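Local structure of 361aa long hypothetical D-aminopeptidase (Pyrococcus horikoshii, 2DRH) at residues V222-E225 with L226-W229; A262-G265 with L266-G270; L311-A314 with T315-V319; L349-I352 with M353-G357. The protein is probably an aminopeptidase of the S58 peptidase family, although its actual function has not been established. One frame throughout, in Å; residues are numbered along the deposited sequence.

All four contacts are local, each closing only a turn of helix or a helix end, and they follow one another along the chain without nesting or crossing. Contact 1 ends the short helix 222-225 and opens the loop toward strand 240-246. Contact 2 is the last part of helix 252-268, the helix of a beta-alpha-beta unit with strands 240-246 and 278-285. Contact 3 lies in helix 309-328, beside it: Val264 meets Ala316, and Ala262 meets Val319. Contact 4 ends the C-terminal helix 346-355, which packs back on contact 1 through Leu226 and Ile352. Two helix pairs result, 2 with 3 inside and 1 with 4 further from the chain's centre.

Contact 1: residues V222-E225 with L226-W229; sequences VGLE and LKNW
Leu226 leaves helical geometry just after Glu225, and its N shares two weak hydrogen bonds, 3.2 Å to Val222 O and 3.3 Å to Gly223 O, before a type I turn carries the chain on to Trp229. That turn is closed by a bond of 3.1 Å from Trp229 N to Leu226 O. The Leu226 side chain folds back beside the helix it has just left: CG stands anti to the carbonyl carbon (chi1 -77°), which brings CD1 to 3.3 Å from Val222 O. Val222 runs alongside and points the same way, its CG1 lying 4.1 Å from Leu226 CD1. Glu225 CB also touches this methyl, at 3.6 Å, while the bent glutamate chain takes its carboxylate off to Tyr356, where OE2 is hydrogen-bonded to the phenol. Ile352 and Pro345 also meet the Leu226 side chain. Cutting Leu226 back to an alanine would probably strip Val222 CG1 and Ile352 of an apolar neighbour and open a gap between helices 222-225 and 346-355. The backbone thus leaves the helix at Leu226 with only weak bonds from its N, and the buried leucine packs this end on Ile352 of helix 346-355.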
ATOM      1  N   VAL A 222      18.132  11.036 -28.007  1.00 27.79           N
ATOM      2  CA  VAL A 222      18.240  12.453 -28.311  1.00 27.26           C
ATOM      3  C   VAL A 222      19.036  13.210 -27.248  1.00 28.55           C
ATOM      4  O   VAL A 222      19.626  14.247 -27.530  1.00 30.62           O
ATOM      5  CB  VAL A 222      16.839  13.087 -28.441  1.00 24.93           C
ATOM      6  CG1 VAL A 222      16.964  14.572 -28.708  1.00 25.24           C
ATOM      7  CG2 VAL A 222      16.054  12.396 -29.561  1.00 24.43           C
ATOM      8  N   GLY A 223      19.049  12.688 -26.030  1.00 29.56           N
ATOM      9  CA  GLY A 223      19.783  13.340 -24.958  1.00 31.02           C
ATOM     10  C   GLY A 223      21.280  13.348 -25.198  1.00 31.45           C
ATOM     11  O   GLY A 223      21.934  14.383 -25.037  1.00 31.27           O
ATOM     12  N   LEU A 224      21.826  12.196 -25.582  1.00 32.14           N
ATOM     13  CA  LEU A 224      23.256  12.073 -25.854  1.00 33.91           C
ATOM     14  C   LEU A 224      23.684  12.875 -27.078  1.00 33.95           C
ATOM     15  O   LEU A 224      24.733  13.527 -27.075  1.00 33.68           O
ATOM     16  CB  LEU A 224      23.625  10.605 -26.051  1.00 36.46           C
ATOM     17  CG  LEU A 224      23.578   9.755 -24.783  1.00 39.36           C
ATOM     18  CD1 LEU A 224      23.850   8.302 -25.135  1.00 40.68           C
ATOM     19  CD2 LEU A 224      24.605  10.277 -23.782  1.00 40.71           C
ATOM     20  N   GLU A 225      22.870  12.830 -28.128  1.00 32.77           N
ATOM     21  CA  GLU A 225      23.175  13.567 -29.345  1.00 31.75           C
ATOM     22  C   GLU A 225      23.253  15.069 -29.072  1.00 30.34           C
ATOM     23  O   GLU A 225      23.957  15.801 -29.767  1.00 30.41           O
ATOM     24  CB  GLU A 225      22.113  13.290 -30.413  1.00 33.09           C
ATOM     25  CG  GLU A 225      22.154  11.888 -31.017  1.00 34.58           C
ATOM     26  CD  GLU A 225      23.482  11.569 -31.700  1.00 35.74           C
ATOM     27  OE1 GLU A 225      24.109  12.491 -32.270  1.00 35.63           O
ATOM     28  OE2 GLU A 225      23.892  10.390 -31.683  1.00 36.07           O
ATOM     29  N   LEU A 226      22.530  15.532 -28.058  1.00 29.59           N
ATOM     30  CA  LEU A 226      22.528  16.951 -27.719  1.00 28.95           C
ATOM     31  C   LEU A 226      23.261  17.242 -26.406  1.00 28.42           C
ATOM     32  O   LEU A 226      22.973  18.228 -25.735  1.00 26.98           O
ATOM     33  CB  LEU A 226      21.082  17.472 -27.660  1.00 26.85           C
ATOM     34  CG  LEU A 226      20.405  17.723 -29.020  1.00 28.60           C
ATOM     35  CD1 LEU A 226      20.423  16.464 -29.865  1.00 28.54           C
ATOM     36  CD2 LEU A 226      18.974  18.192 -28.809  1.00 27.21           C
ATOM     37  N   LYS A 227      24.206  16.373 -26.056  1.00 30.09           N
ATOM     38  CA  LYS A 227      25.009  16.514 -24.839  1.00 33.17           C
ATOM     39  C   LYS A 227      25.478  17.938 -24.573  1.00 34.19           C
ATOM     40  O   LYS A 227      25.214  18.516 -23.521  1.00 34.93           O
ATOM     41  CB  LYS A 227      26.268  15.654 -24.934  1.00 35.10           C
ATOM     42  CG  LYS A 227      26.102  14.181 -24.670  1.00 38.68           C
ATOM     43  CD  LYS A 227      27.261  13.407 -25.294  1.00 40.52           C
ATOM     44  CE  LYS A 227      28.613  14.027 -24.951  1.00 41.85           C
ATOM     45  NZ  LYS A 227      28.821  14.135 -23.479  1.00 44.97           N
ATOM     46  N   ASN A 228      26.186  18.488 -25.548  1.00 35.66           N
ATOM     47  CA  ASN A 228      26.777  19.815 -25.439  1.00 36.51           C
ATOM     48  C   ASN A 228      25.888  21.034 -25.669  1.00 37.05           C
ATOM     49  O   ASN A 228      26.365  22.170 -25.573  1.00 37.42           O
ATOM     50  CB  ASN A 228      27.992  19.873 -26.362  1.00 37.13           C
ATOM     51  CG  ASN A 228      29.024  18.810 -26.021  1.00 37.99           C
ATOM     52  OD1 ASN A 228      29.612  18.188 -26.907  1.00 39.33           O
ATOM     53  ND2 ASN A 228      29.250  18.600 -24.728  1.00 38.75           N
ATOM     54  N   TRP A 229      24.611  20.824 -25.971  1.00 35.63           N
ATOM     55  CA  TRP A 229      23.726  21.964 -26.175  1.00 34.72           C
ATOM     56  C   TRP A 229      23.713  22.742 -24.853  1.00 34.82           C
ATOM     57  O   TRP A 229      23.608  22.152 -23.780  1.00 35.48           O
ATOM     58  CB  TRP A 229      22.320  21.493 -26.553  1.00 34.75           C
ATOM     59  CG  TRP A 229      21.468  22.583 -27.123  1.00 34.72           C
ATOM     60  CD1 TRP A 229      20.670  23.450 -26.433  1.00 35.21           C
ATOM     61  CD2 TRP A 229      21.379  22.965 -28.500  1.00 35.24           C
ATOM     62  NE1 TRP A 229      20.090  24.351 -27.296  1.00 34.13           N
ATOM     63  CE2 TRP A 229      20.508  24.077 -28.571  1.00 35.59           C
ATOM     64  CE3 TRP A 229      21.953  22.477 -29.684  1.00 35.59           C
ATOM     65  CZ2 TRP A 229      20.197  24.711 -29.783  1.00 35.65           C
ATOM     66  CZ3 TRP A 229      21.645  23.110 -30.890  1.00 35.86           C
ATOM     67  CH2 TRP A 229      20.773  24.215 -30.928  1.00 35.19           C
TER

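Contact 2: residues A262-G265 with L266-G270; sequences AIVG and LARTG
Leu266 sits one turn after Ala262 in the same helix, its N giving a bond of 3.2 Å to Ala262 O in the carbonyl plane. Its CG is anti to the backbone N (chi1 171°), and the side chain runs beside Ile263, CD2 meeting Ile263 CD1 at 4.2 Å; Ile240 and Met242 of strand 240-246 also pack on the leucine. Ala267 follows with a nearly straight bond, N to Ile263 O at 2.9 Å and 173° at the hydrogen. Its small CB faces the second subunit, where it packs on Val264 of that chain. Arg268 N bonds to Val264 O at 3.2 Å, and the aliphatic part of its side chain lies along Val264, with CD 4.1 Å from CG1. The bend at chi3 then leads NE to a salt bridge with Glu320. Thr269 turns its hydroxyl back: OG1 donates to Leu266 O at 2.9 Å, an oxygen that Thr269 N also grips. Gly270, at a positive phi of 106°, completes a Schellman motif with its N bonded to Ala267 O. At this helix end, then, Leu266 O takes both Thr269 N and OG1 and Ala267 O takes Gly270 N, while the apolar flanks settle one side against the sheet and another against the neighbouring subunit, with the arginine's charge probably balanced by the salt bridge to Glu320.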
ATOM      1  N   ALA A 262       1.002   5.062 -16.443  1.00 16.35           N
ATOM      2  CA  ALA A 262       1.590   6.326 -16.847  1.00 18.38           C
ATOM      3  C   ALA A 262       3.109   6.262 -16.688  1.00 18.30           C
ATOM      4  O   ALA A 262       3.844   6.940 -17.406  1.00 19.22           O
ATOM      5  CB  ALA A 262       1.026   7.463 -15.994  1.00 19.64           C
ATOM      6  N   ILE A 263       3.578   5.438 -15.755  1.00 19.09           N
ATOM      7  CA  ILE A 263       5.012   5.310 -15.519  1.00 20.27           C
ATOM      8  C   ILE A 263       5.713   4.637 -16.687  1.00 21.17           C
ATOM      9  O   ILE A 263       6.912   4.840 -16.903  1.00 21.35           O
ATOM     10  CB  ILE A 263       5.299   4.513 -14.237  1.00 20.98           C
ATOM     11  CG1 ILE A 263       4.572   5.162 -13.064  1.00 21.63           C
ATOM     12  CG2 ILE A 263       6.801   4.494 -13.957  1.00 21.85           C
ATOM     13  CD1 ILE A 263       4.914   6.630 -12.876  1.00 23.83           C
ATOM     14  N   VAL A 264       4.978   3.829 -17.444  1.00 19.01           N
ATOM     15  CA  VAL A 264       5.581   3.175 -18.591  1.00 18.64           C
ATOM     16  C   VAL A 264       5.998   4.255 -19.597  1.00 19.00           C
ATOM     17  O   VAL A 264       7.093   4.202 -20.162  1.00 19.83           O
ATOM     18  CB  VAL A 264       4.602   2.188 -19.259  1.00 20.11           C
ATOM     19  CG1 VAL A 264       5.258   1.556 -20.480  1.00 17.53           C
ATOM     20  CG2 VAL A 264       4.202   1.105 -18.267  1.00 17.27           C
ATOM     21  N   GLY A 265       5.128   5.242 -19.801  1.00 17.98           N
ATOM     22  CA  GLY A 265       5.434   6.322 -20.721  1.00 17.99           C
ATOM     23  C   GLY A 265       6.598   7.160 -20.211  1.00 18.51           C
ATOM     24  O   GLY A 265       7.470   7.559 -20.977  1.00 20.34           O
ATOM     25  N   LEU A 266       6.606   7.429 -18.911  1.00 18.66           N
ATOM     26  CA  LEU A 266       7.673   8.209 -18.297  1.00 20.66           C
ATOM     27  C   LEU A 266       9.025   7.539 -18.541  1.00 19.67           C
ATOM     28  O   LEU A 266       9.956   8.164 -19.035  1.00 20.01           O
ATOM     29  CB  LEU A 266       7.419   8.342 -16.789  1.00 22.24           C
ATOM     30  CG  LEU A 266       8.497   8.945 -15.874  1.00 22.22           C
ATOM     31  CD1 LEU A 266       8.865  10.335 -16.354  1.00 19.14           C
ATOM     32  CD2 LEU A 266       7.980   8.999 -14.433  1.00 20.15           C
ATOM     33  N   ALA A 267       9.115   6.259 -18.201  1.00 20.87           N
ATOM     34  CA  ALA A 267      10.346   5.487 -18.365  1.00 20.41           C
ATOM     35  C   ALA A 267      10.884   5.494 -19.793  1.00 21.98           C
ATOM     36  O   ALA A 267      12.099   5.538 -20.009  1.00 19.64           O
ATOM     37  CB  ALA A 267      10.111   4.056 -17.921  1.00 20.38           C
ATOM     38  N   ARG A 268       9.970   5.446 -20.760  1.00 21.76           N
ATOM     39  CA  ARG A 268      10.325   5.417 -22.167  1.00 22.49           C
ATOM     40  C   ARG A 268      10.949   6.709 -22.700  1.00 22.16           C
ATOM     41  O   ARG A 268      11.595   6.687 -23.737  1.00 23.56           O
ATOM     42  CB  ARG A 268       9.099   5.008 -23.002  1.00 23.06           C
ATOM     43  CG  ARG A 268       8.750   3.522 -22.856  1.00 24.27           C
ATOM     44  CD  ARG A 268       7.478   3.122 -23.614  1.00 26.69           C
ATOM     45  NE  ARG A 268       7.622   3.204 -25.067  1.00 27.40           N
ATOM     46  CZ  ARG A 268       8.142   2.248 -25.835  1.00 28.67           C
ATOM     47  NH1 ARG A 268       8.576   1.115 -25.298  1.00 26.96           N
ATOM     48  NH2 ARG A 268       8.220   2.425 -27.150  1.00 28.70           N
ATOM     49  N   THR A 269      10.762   7.828 -22.005  1.00 20.53           N
ATOM     50  CA  THR A 269      11.368   9.079 -22.440  1.00 19.38           C
ATOM     51  C   THR A 269      12.694   9.296 -21.698  1.00 19.73           C
ATOM     52  O   THR A 269      13.372  10.300 -21.912  1.00 17.59           O
ATOM     53  CB  THR A 269      10.464  10.308 -22.159  1.00 20.64           C
ATOM     54  OG1 THR A 269      10.309  10.473 -20.744  1.00 19.71           O
ATOM     55  CG2 THR A 269       9.091  10.142 -22.811  1.00 21.76           C
ATOM     56  N   GLY A 270      13.068   8.351 -20.839  1.00 20.12           N
ATOM     57  CA  GLY A 270      14.303   8.488 -20.081  1.00 19.47           C
ATOM     58  C   GLY A 270      14.079   8.837 -18.614  1.00 21.54           C
ATOM     59  O   GLY A 270      14.997   9.320 -17.931  1.00 19.70           O
TER

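Contact 3: residues L311-A314 with T315-V319; sequences LFKA and TAEAV
Thr315 reaches back one helical turn to Leu311 with its hydroxyl. With OG1 anti to the carbonyl carbon and next to the backbone N (chi1 -63°), the group hangs over the preceding turn and donates to Leu311 O at 2.6 Å. Thr315 N bonds to the same oxygen at 3.0 Å, the two donors arriving from opposite faces of the carbonyl plane. The buried hydroxyl thereby has an acceptor within its own helix, and CG2 is turned toward helix 252-268. A valine in its place would probably leave Leu311 O with the backbone bond alone from this residue and lose the link that fixes the side chain's rotation. On another side of the helix Lys313 and Glu317 cross at a slant. Chi1 of 166° sets the lysine CG beside its carbonyl carbon, where OE2 of the extended Glu317 chain lies against it at 3.4 Å; bends at chi3 and chi4 then steer NZ. The charged atoms do not meet, NZ being 4.8 Å from OE2; one water joins them, accepting from Lys313 NZ at 2.6 Å and donating to Glu317 OE2 at 2.9 Å. The carboxylate is held chiefly by Val12 N, Phe13 N and a salt bridge to Arg190, whereas the lysine makes a cation-pi contact with Tyr272 of the second subunit. Ala314 packs on Val192 and Val201, and Ala318 on Ala203, of strands 184-193 and 198-207. Such a buried helix, packed on a beta sheet next to a second helix, fits the layered alpha/beta architecture of the DmpA family.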
ATOM      1  N   LEU A 311      -6.444   0.371 -22.901  1.00 16.89           N
ATOM      2  CA  LEU A 311      -6.404   1.619 -22.145  1.00 19.19           C
ATOM      3  C   LEU A 311      -5.051   1.759 -21.419  1.00 19.66           C
ATOM      4  O   LEU A 311      -4.542   2.868 -21.252  1.00 21.01           O
ATOM      5  CB  LEU A 311      -7.568   1.679 -21.145  1.00 18.22           C
ATOM      6  CG  LEU A 311      -8.990   1.673 -21.742  1.00 19.28           C
ATOM      7  CD1 LEU A 311     -10.007   1.421 -20.650  1.00 16.96           C
ATOM      8  CD2 LEU A 311      -9.284   2.996 -22.431  1.00 16.15           C
ATOM      9  N   PHE A 312      -4.472   0.642 -20.988  1.00 18.78           N
ATOM     10  CA  PHE A 312      -3.168   0.690 -20.318  1.00 20.84           C
ATOM     11  C   PHE A 312      -2.115   1.169 -21.319  1.00 21.15           C
ATOM     12  O   PHE A 312      -1.263   1.997 -20.997  1.00 19.71           O
ATOM     13  CB  PHE A 312      -2.753  -0.693 -19.803  1.00 17.99           C
ATOM     14  CG  PHE A 312      -3.542  -1.180 -18.615  1.00 19.33           C
ATOM     15  CD1 PHE A 312      -4.451  -0.356 -17.963  1.00 17.95           C
ATOM     16  CD2 PHE A 312      -3.347  -2.473 -18.132  1.00 17.06           C
ATOM     17  CE1 PHE A 312      -5.153  -0.812 -16.846  1.00 16.76           C
ATOM     18  CE2 PHE A 312      -4.041  -2.936 -17.021  1.00 13.99           C
ATOM     19  CZ  PHE A 312      -4.944  -2.103 -16.378  1.00 17.57           C
ATOM     20  N   LYS A 313      -2.175   0.640 -22.538  1.00 22.42           N
ATOM     21  CA  LYS A 313      -1.220   1.030 -23.571  1.00 23.33           C
ATOM     22  C   LYS A 313      -1.417   2.487 -23.983  1.00 23.56           C
ATOM     23  O   LYS A 313      -0.449   3.246 -24.083  1.00 22.42           O
ATOM     24  CB  LYS A 313      -1.352   0.119 -24.796  1.00 26.49           C
ATOM     25  CG  LYS A 313      -0.648   0.658 -26.038  1.00 30.59           C
ATOM     26  CD  LYS A 313      -0.694  -0.325 -27.188  1.00 33.53           C
ATOM     27  CE  LYS A 313       0.165  -1.536 -26.889  1.00 37.80           C
ATOM     28  NZ  LYS A 313       1.559  -1.115 -26.607  1.00 39.54           N
ATOM     29  N   ALA A 314      -2.671   2.868 -24.220  1.00 21.58           N
ATOM     30  CA  ALA A 314      -3.009   4.231 -24.617  1.00 20.98           C
ATOM     31  C   ALA A 314      -2.525   5.232 -23.564  1.00 20.11           C
ATOM     32  O   ALA A 314      -2.106   6.334 -23.891  1.00 19.82           O
ATOM     33  CB  ALA A 314      -4.534   4.361 -24.810  1.00 18.41           C
ATOM     34  N   THR A 315      -2.602   4.841 -22.299  1.00 20.65           N
ATOM     35  CA  THR A 315      -2.159   5.698 -21.207  1.00 20.66           C
ATOM     36  C   THR A 315      -0.657   5.937 -21.335  1.00 20.05           C
ATOM     37  O   THR A 315      -0.203   7.080 -21.342  1.00 20.78           O
ATOM     38  CB  THR A 315      -2.448   5.044 -19.834  1.00 22.08           C
ATOM     39  OG1 THR A 315      -3.860   4.876 -19.677  1.00 21.42           O
ATOM     40  CG2 THR A 315      -1.906   5.918 -18.687  1.00 20.66           C
ATOM     41  N   ALA A 316       0.106   4.853 -21.437  1.00 19.24           N
ATOM     42  CA  ALA A 316       1.553   4.952 -21.574  1.00 19.63           C
ATOM     43  C   ALA A 316       1.892   5.811 -22.785  1.00 20.69           C
ATOM     44  O   ALA A 316       2.810   6.632 -22.740  1.00 19.10           O
ATOM     45  CB  ALA A 316       2.168   3.553 -21.727  1.00 16.98           C
ATOM     46  N   GLU A 317       1.150   5.623 -23.872  1.00 21.38           N
ATOM     47  CA  GLU A 317       1.391   6.399 -25.085  1.00 22.17           C
ATOM     48  C   GLU A 317       1.140   7.887 -24.879  1.00 20.60           C
ATOM     49  O   GLU A 317       1.990   8.716 -25.197  1.00 22.27           O
ATOM     50  CB  GLU A 317       0.511   5.904 -26.228  1.00 23.91           C
ATOM     51  CG  GLU A 317       1.141   4.840 -27.083  1.00 26.38           C
ATOM     52  CD  GLU A 317       0.189   4.332 -28.154  1.00 27.42           C
ATOM     53  OE1 GLU A 317      -0.448   5.160 -28.838  1.00 28.49           O
ATOM     54  OE2 GLU A 317       0.086   3.105 -28.316  1.00 29.27           O
ATOM     55  N   ALA A 318      -0.035   8.219 -24.357  1.00 20.40           N
ATOM     56  CA  ALA A 318      -0.396   9.609 -24.112  1.00 20.01           C
ATOM     57  C   ALA A 318       0.649  10.290 -23.226  1.00 20.11           C
ATOM     58  O   ALA A 318       1.024  11.431 -23.472  1.00 19.15           O
ATOM     59  CB  ALA A 318      -1.763   9.684 -23.456  1.00 18.32           C
ATOM     60  N   VAL A 319       1.109   9.591 -22.193  1.00 19.09           N
ATOM     61  CA  VAL A 319       2.111  10.160 -21.292  1.00 20.17           C
ATOM     62  C   VAL A 319       3.435  10.389 -22.007  1.00 17.55           C
ATOM     63  O   VAL A 319       4.007  11.462 -21.907  1.00 19.72           O
ATOM     64  CB  VAL A 319       2.352   9.254 -20.057  1.00 19.91           C
ATOM     65  CG1 VAL A 319       3.605   9.726 -19.278  1.00 19.40           C
ATOM     66  CG2 VAL A 319       1.132   9.301 -19.144  1.00 17.53           C
TER
HETATM   67  O   HOH W   1       2.147   1.283 -27.516  1.00 50.41           O

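Contact 4: residues L349-I352 with M353-G357; sequences LLRI and MRRYG
Tyr356 presents the edge of its ring to Ile352: the carbonyl O lies in the ring plane, 3.2 Å from CD1, and the isoleucine side chain runs beside the ring with CG2 at 4.1 Å from that same carbon. It is the first torsion, with CG anti to the tyrosine's carbonyl carbon (chi1 -73°), that lays the ring back along the helix with this edge at Ile352 O. The ring also packs on Tyr356 of the second subunit, and its OH has Glu225 as partner. Leu349 and Met353 make a second pair lying side by side. Chi1 of -65° brings Met353 CG to 3.8 Å from Leu349 CD1, and the bend at chi2 keeps SD at 4.1 Å from the same methyl. Just past Tyr356 the helix ends in a Schellman motif: Gly357, at positive phi, sends its N back to Arg354 O at 2.9 Å, and the N of the next residue turns to Met353 O. The arginines are arranged differently. Arg354 lays one face of its guanidinium over Leu350 O, which sits 3.9 Å above the centre of the plane, a placing in which the carbonyl's negative end probably eases the positive charge. Arg351 and Arg355 meet edge to edge, with Arg351 NH1 4.2 Å from Arg355 NE, two like charges that should repel mildly. The salt bridge of Arg351 NE with Glu348 probably tempers this, and one face of the Arg351 guanidinium rests, off centre, on Ile352 CG1.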
ATOM      1  N   LEU A 349      16.445  18.349 -33.664  1.00 31.95           N
ATOM      2  CA  LEU A 349      15.710  17.132 -33.347  1.00 32.46           C
ATOM      3  C   LEU A 349      15.304  16.383 -34.613  1.00 32.96           C
ATOM      4  O   LEU A 349      15.353  15.154 -34.648  1.00 33.39           O
ATOM      5  CB  LEU A 349      14.468  17.473 -32.517  1.00 30.89           C
ATOM      6  CG  LEU A 349      13.439  16.370 -32.269  1.00 31.02           C
ATOM      7  CD1 LEU A 349      14.099  15.178 -31.605  1.00 30.54           C
ATOM      8  CD2 LEU A 349      12.319  16.915 -31.406  1.00 30.15           C
ATOM      9  N   LEU A 350      14.904  17.117 -35.651  1.00 33.24           N
ATOM     10  CA  LEU A 350      14.510  16.481 -36.905  1.00 34.13           C
ATOM     11  C   LEU A 350      15.714  15.800 -37.542  1.00 34.68           C
ATOM     12  O   LEU A 350      15.598  14.711 -38.104  1.00 35.70           O
ATOM     13  CB  LEU A 350      13.924  17.507 -37.874  1.00 34.08           C
ATOM     14  CG  LEU A 350      12.499  17.975 -37.572  1.00 34.88           C
ATOM     15  CD1 LEU A 350      12.065  18.985 -38.622  1.00 33.97           C
ATOM     16  CD2 LEU A 350      11.557  16.779 -37.564  1.00 35.02           C
ATOM     17  N   ARG A 351      16.870  16.450 -37.444  1.00 34.68           N
ATOM     18  CA  ARG A 351      18.109  15.910 -37.991  1.00 34.76           C
ATOM     19  C   ARG A 351      18.485  14.595 -37.300  1.00 34.22           C
ATOM     20  O   ARG A 351      18.820  13.612 -37.962  1.00 33.98           O
ATOM     21  CB  ARG A 351      19.238  16.927 -37.811  1.00 35.01           C
ATOM     22  CG  ARG A 351      20.608  16.406 -38.183  1.00 33.93           C
ATOM     23  CD  ARG A 351      21.682  17.440 -37.882  1.00 34.43           C
ATOM     24  NE  ARG A 351      21.951  17.569 -36.450  1.00 32.59           N
ATOM     25  CZ  ARG A 351      22.655  16.699 -35.730  1.00 31.42           C
ATOM     26  NH1 ARG A 351      23.175  15.619 -36.295  1.00 28.78           N
ATOM     27  NH2 ARG A 351      22.854  16.923 -34.439  1.00 33.56           N
ATOM     28  N   ILE A 352      18.437  14.581 -35.971  1.00 33.53           N
ATOM     29  CA  ILE A 352      18.782  13.373 -35.225  1.00 33.62           C
ATOM     30  C   ILE A 352      17.825  12.227 -35.532  1.00 33.36           C
ATOM     31  O   ILE A 352      18.256  11.098 -35.759  1.00 31.96           O
ATOM     32  CB  ILE A 352      18.796  13.623 -33.696  1.00 32.84           C
ATOM     33  CG1 ILE A 352      20.087  14.344 -33.291  1.00 33.33           C
ATOM     34  CG2 ILE A 352      18.715  12.303 -32.944  1.00 33.17           C
ATOM     35  CD1 ILE A 352      19.944  15.825 -33.111  1.00 32.61           C
ATOM     36  N   MET A 353      16.530  12.521 -35.537  1.00 35.22           N
ATOM     37  CA  MET A 353      15.533  11.501 -35.828  1.00 36.62           C
ATOM     38  C   MET A 353      15.809  10.899 -37.202  1.00 36.83           C
ATOM     39  O   MET A 353      15.689   9.693 -37.390  1.00 36.05           O
ATOM     40  CB  MET A 353      14.120  12.097 -35.778  1.00 37.43           C
ATOM     41  CG  MET A 353      13.685  12.597 -34.389  1.00 37.44           C
ATOM     42  SD  MET A 353      13.830  11.379 -33.029  1.00 38.38           S
ATOM     43  CE  MET A 353      12.337  10.387 -33.285  1.00 35.76           C
ATOM     44  N   ARG A 354      16.194  11.739 -38.159  1.00 39.77           N
ATOM     45  CA  ARG A 354      16.505  11.263 -39.504  1.00 41.99           C
ATOM     46  C   ARG A 354      17.749  10.372 -39.525  1.00 42.67           C
ATOM     47  O   ARG A 354      17.776   9.363 -40.226  1.00 43.63           O
ATOM     48  CB  ARG A 354      16.694  12.437 -40.470  1.00 42.49           C
ATOM     49  CG  ARG A 354      15.403  12.922 -41.123  1.00 44.12           C
ATOM     50  CD  ARG A 354      15.697  13.780 -42.350  1.00 44.21           C
ATOM     51  NE  ARG A 354      16.268  15.075 -41.995  1.00 44.30           N
ATOM     52  CZ  ARG A 354      15.552  16.177 -41.798  1.00 45.56           C
ATOM     53  NH1 ARG A 354      14.231  16.146 -41.928  1.00 45.19           N
ATOM     54  NH2 ARG A 354      16.158  17.310 -41.464  1.00 44.78           N
ATOM     55  N   ARG A 355      18.774  10.744 -38.764  1.00 43.31           N
ATOM     56  CA  ARG A 355      19.999   9.952 -38.705  1.00 44.98           C
ATOM     57  C   ARG A 355      19.706   8.536 -38.204  1.00 46.02           C
ATOM     58  O   ARG A 355      20.428   7.593 -38.525  1.00 46.87           O
ATOM     59  CB  ARG A 355      21.028  10.613 -37.782  1.00 46.05           C
ATOM     60  CG  ARG A 355      22.276   9.762 -37.542  1.00 48.45           C
ATOM     61  CD  ARG A 355      23.172  10.338 -36.442  1.00 50.68           C
ATOM     62  NE  ARG A 355      23.930  11.512 -36.873  1.00 51.23           N
ATOM     63  CZ  ARG A 355      24.908  11.482 -37.775  1.00 53.09           C
ATOM     64  NH1 ARG A 355      25.252  10.333 -38.345  1.00 53.60           N
ATOM     65  NH2 ARG A 355      25.546  12.599 -38.107  1.00 52.27           N
ATOM     66  N   TYR A 356      18.652   8.388 -37.410  1.00 46.76           N
ATOM     67  CA  TYR A 356      18.289   7.077 -36.887  1.00 47.12           C
ATOM     68  C   TYR A 356      17.113   6.468 -37.640  1.00 49.08           C
ATOM     69  O   TYR A 356      16.406   5.606 -37.120  1.00 48.59           O
ATOM     70  CB  TYR A 356      17.972   7.168 -35.395  1.00 45.37           C
ATOM     71  CG  TYR A 356      19.196   7.376 -34.529  1.00 44.98           C
ATOM     72  CD1 TYR A 356      19.836   8.615 -34.468  1.00 44.78           C
ATOM     73  CD2 TYR A 356      19.721   6.327 -33.778  1.00 44.27           C
ATOM     74  CE1 TYR A 356      20.969   8.803 -33.672  1.00 43.79           C
ATOM     75  CE2 TYR A 356      20.851   6.499 -32.985  1.00 44.33           C
ATOM     76  CZ  TYR A 356      21.470   7.736 -32.934  1.00 44.38           C
ATOM     77  OH  TYR A 356      22.580   7.896 -32.136  1.00 43.15           O
ATOM     78  N   GLY A 357      16.919   6.923 -38.875  1.00 51.32           N
ATOM     79  CA  GLY A 357      15.847   6.413 -39.711  1.00 53.94           C
ATOM     80  C   GLY A 357      14.476   6.372 -39.066  1.00 55.95           C
ATOM     81  O   GLY A 357      13.768   5.370 -39.174  1.00 56.28           O
TER